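Local coordinates for mitogen-activated protein kinase kinase kinase 2 (Homo sapiens, PDB 2NPT), which is a serine/threonine protein kinase that probably phosphorylates and activates MAP kinase kinases, and whose PB1 domain probably pairs it with other PB1 proteins, at residues D[59-63]-D[64-68]. Numbering follows the deposited sequence.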
loop_
_atom_site.group_PDB
_atom_site.type_symbol
_atom_site.label_atom_id
_atom_site.label_comp_id
_atom_site.label_asym_id
_atom_site.label_seq_id
_atom_site.Cartn_x
_atom_site.Cartn_y
_atom_site.Cartn_z
ATOM N N LEU D 59 -14.417 10.560 -8.181
ATOM C CA LEU D 59 -14.119 9.263 -7.602
ATOM C C LEU D 59 -15.156 8.222 -8.026
ATOM O O LEU D 59 -16.341 8.522 -7.967
ATOM C CB LEU D 59 -14.109 9.361 -6.086
ATOM C CG LEU D 59 -12.712 9.709 -5.529
ATOM C CD1 LEU D 59 -12.358 11.098 -5.831
ATOM C CD2 LEU D 59 -12.645 9.370 -4.044
ATOM N N HIS D 60 -14.692 7.052 -8.476
ATOM C CA HIS D 60 -15.553 5.954 -8.942
ATOM C C HIS D 60 -15.102 4.687 -8.254
ATOM O O HIS D 60 -13.890 4.372 -8.247
ATOM C CB HIS D 60 -15.433 5.738 -10.451
ATOM C CG HIS D 60 -15.719 6.960 -11.250
ATOM N ND1 HIS D 60 -16.907 7.144 -11.932
ATOM C CD2 HIS D 60 -15.007 8.102 -11.407
ATOM C CE1 HIS D 60 -16.893 8.337 -12.498
ATOM N NE2 HIS D 60 -15.757 8.939 -12.192
ATOM N N TYR D 61 -16.048 3.989 -7.652
ATOM C CA TYR D 61 -15.838 2.688 -7.146
ATOM C C TYR D 61 -15.776 1.655 -8.269
ATOM O O TYR D 61 -16.514 1.721 -9.294
ATOM C CB TYR D 61 -16.953 2.312 -6.191
ATOM C CG TYR D 61 -16.826 0.911 -5.638
ATOM C CD1 TYR D 61 -15.832 0.596 -4.734
ATOM C CD2 TYR D 61 -17.673 -0.097 -6.051
ATOM C CE1 TYR D 61 -15.714 -0.670 -4.209
ATOM C CE2 TYR D 61 -17.569 -1.380 -5.522
ATOM C CZ TYR D 61 -16.591 -1.646 -4.591
ATOM O OH TYR D 61 -16.454 -2.913 -4.084
ATOM N N THR D 62 -14.874 0.700 -8.104
ATOM C CA THR D 62 -14.777 -0.371 -9.083
ATOM C C THR D 62 -14.645 -1.750 -8.444
ATOM O O THR D 62 -13.991 -1.926 -7.433
ATOM C CB THR D 62 -13.678 -0.111 -10.117
ATOM O OG1 THR D 62 -13.843 -1.030 -11.208
ATOM C CG2 THR D 62 -12.288 -0.327 -9.497
ATOM N N ASN D 63 -15.356 -2.724 -8.994
ATOM C CA ASN D 63 -15.184 -4.109 -8.611
ATOM C C ASN D 63 -15.323 -4.962 -9.843
ATOM O O ASN D 63 -16.400 -4.995 -10.463
ATOM C CB ASN D 63 -16.193 -4.533 -7.564
ATOM C CG ASN D 63 -15.869 -5.904 -6.990
ATOM O OD1 ASN D 63 -14.856 -6.057 -6.322
ATOM N ND2 ASN D 63 -16.703 -6.899 -7.271
ATOM N N ASN D 64 -14.219 -5.610 -10.205
ATOM C CA ASN D 64 -14.121 -6.384 -11.438
ATOM C C ASN D 64 -14.585 -5.548 -12.663
ATOM O O ASN D 64 -13.891 -4.561 -13.050
ATOM C CB ASN D 64 -14.869 -7.728 -11.276
ATOM C CG ASN D 64 -14.515 -8.721 -12.357
ATOM O OD1 ASN D 64 -13.572 -8.482 -13.120
ATOM N ND2 ASN D 64 -15.265 -9.856 -12.443
ATOM N N GLU D 65 -15.760 -5.864 -13.224
ATOM C CA GLU D 65 -16.276 -5.155 -14.401
ATOM C C GLU D 65 -17.144 -3.922 -14.083
ATOM O O GLU D 65 -17.426 -3.123 -14.972
ATOM C CB GLU D 65 -17.066 -6.100 -15.304
ATOM C CG GLU D 65 -16.281 -7.287 -15.792
ATOM C CD GLU D 65 -17.056 -8.187 -16.745
ATOM O OE1 GLU D 65 -17.569 -7.696 -17.783
ATOM O OE2 GLU D 65 -17.105 -9.416 -16.472
ATOM N N LEU D 66 -17.577 -3.813 -12.833
ATOM C CA LEU D 66 -18.478 -2.763 -12.379
ATOM C C LEU D 66 -17.717 -1.460 -12.079
ATOM O O LEU D 66 -16.644 -1.498 -11.422
ATOM C CB LEU D 66 -19.201 -3.268 -11.128
ATOM C CG LEU D 66 -20.164 -2.381 -10.317
ATOM C CD1 LEU D 66 -21.106 -3.265 -9.517
ATOM C CD2 LEU D 66 -19.441 -1.397 -9.381
ATOM N N VAL D 67 -18.264 -0.327 -12.543
ATOM C CA VAL D 67 -17.774 1.002 -12.159
ATOM C C VAL D 67 -18.978 1.850 -11.800
ATOM O O VAL D 67 -19.974 1.841 -12.523
ATOM C CB VAL D 67 -16.976 1.678 -13.296
ATOM C CG1 VAL D 67 -16.476 3.115 -12.870
ATOM C CG2 VAL D 67 -15.848 0.745 -13.813
ATOM N N ILE D 68 -18.911 2.562 -10.690
ATOM C CA ILE D 68 -20.001 3.443 -10.260
ATOM C C ILE D 68 -19.431 4.716 -9.610
ATOM O O ILE D 68 -18.484 4.602 -8.790
ATOM C CB ILE D 68 -20.979 2.701 -9.278
ATOM C CG1 ILE D 68 -22.203 3.562 -8.985
ATOM C CG2 ILE D 68 -20.301 2.323 -7.954
ATOM C CD1 ILE D 68 -23.275 2.819 -8.142
#
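Y61 lies against both L66 and I68 on one face of the hairpin made by strands 57-63 and 66-69. In its side chain, chi1 178° sets CG anti to the backbone N, and the turn about CB-CG (chi2 70°) brings CD2 toward the second strand. The ring meets I68 at its edge, where the methyl CG2 comes in near the ring plane, 4.0 Å from CD2; the same methyl sits 3.8 Å from Y61 CB. L66 reaches that side of the ring with its CD2 branch, obliquely.

The other face carries H60, T62 and V67. V67 spreads its two methyls along the neighbouring strand: CG1 packs on H60 CB at 3.7 Å, while CG2 lies beside T62 OG1. That hydroxyl, anti to its own backbone N, donates to L66 O at 2.8 Å. N63 N bonds to the same oxygen at 3.0 Å, and the two donors arrive from opposite faces of the carbonyl plane, each tilted from it by 25°.

Y61 and I68 exchange backbone hydrogen bonds in both directions, and N63 and L66 do likewise, closing the type II' turn through N64 and E65.

Strand 66-69 is the outermost on this side of the chain's ubiquitin-like sheet, while strand 57-63 pairs on its other side with strand 92-98, through backbone bonds of H60 with L95 and T62 with K93. With no touching residue fully buried, the hairpin end is probably held mainly by backbone bonds and by the carbonyl of L66, gripped by two donors, supplemented by a few apolar contacts at the side of Y61, from L66 and I68.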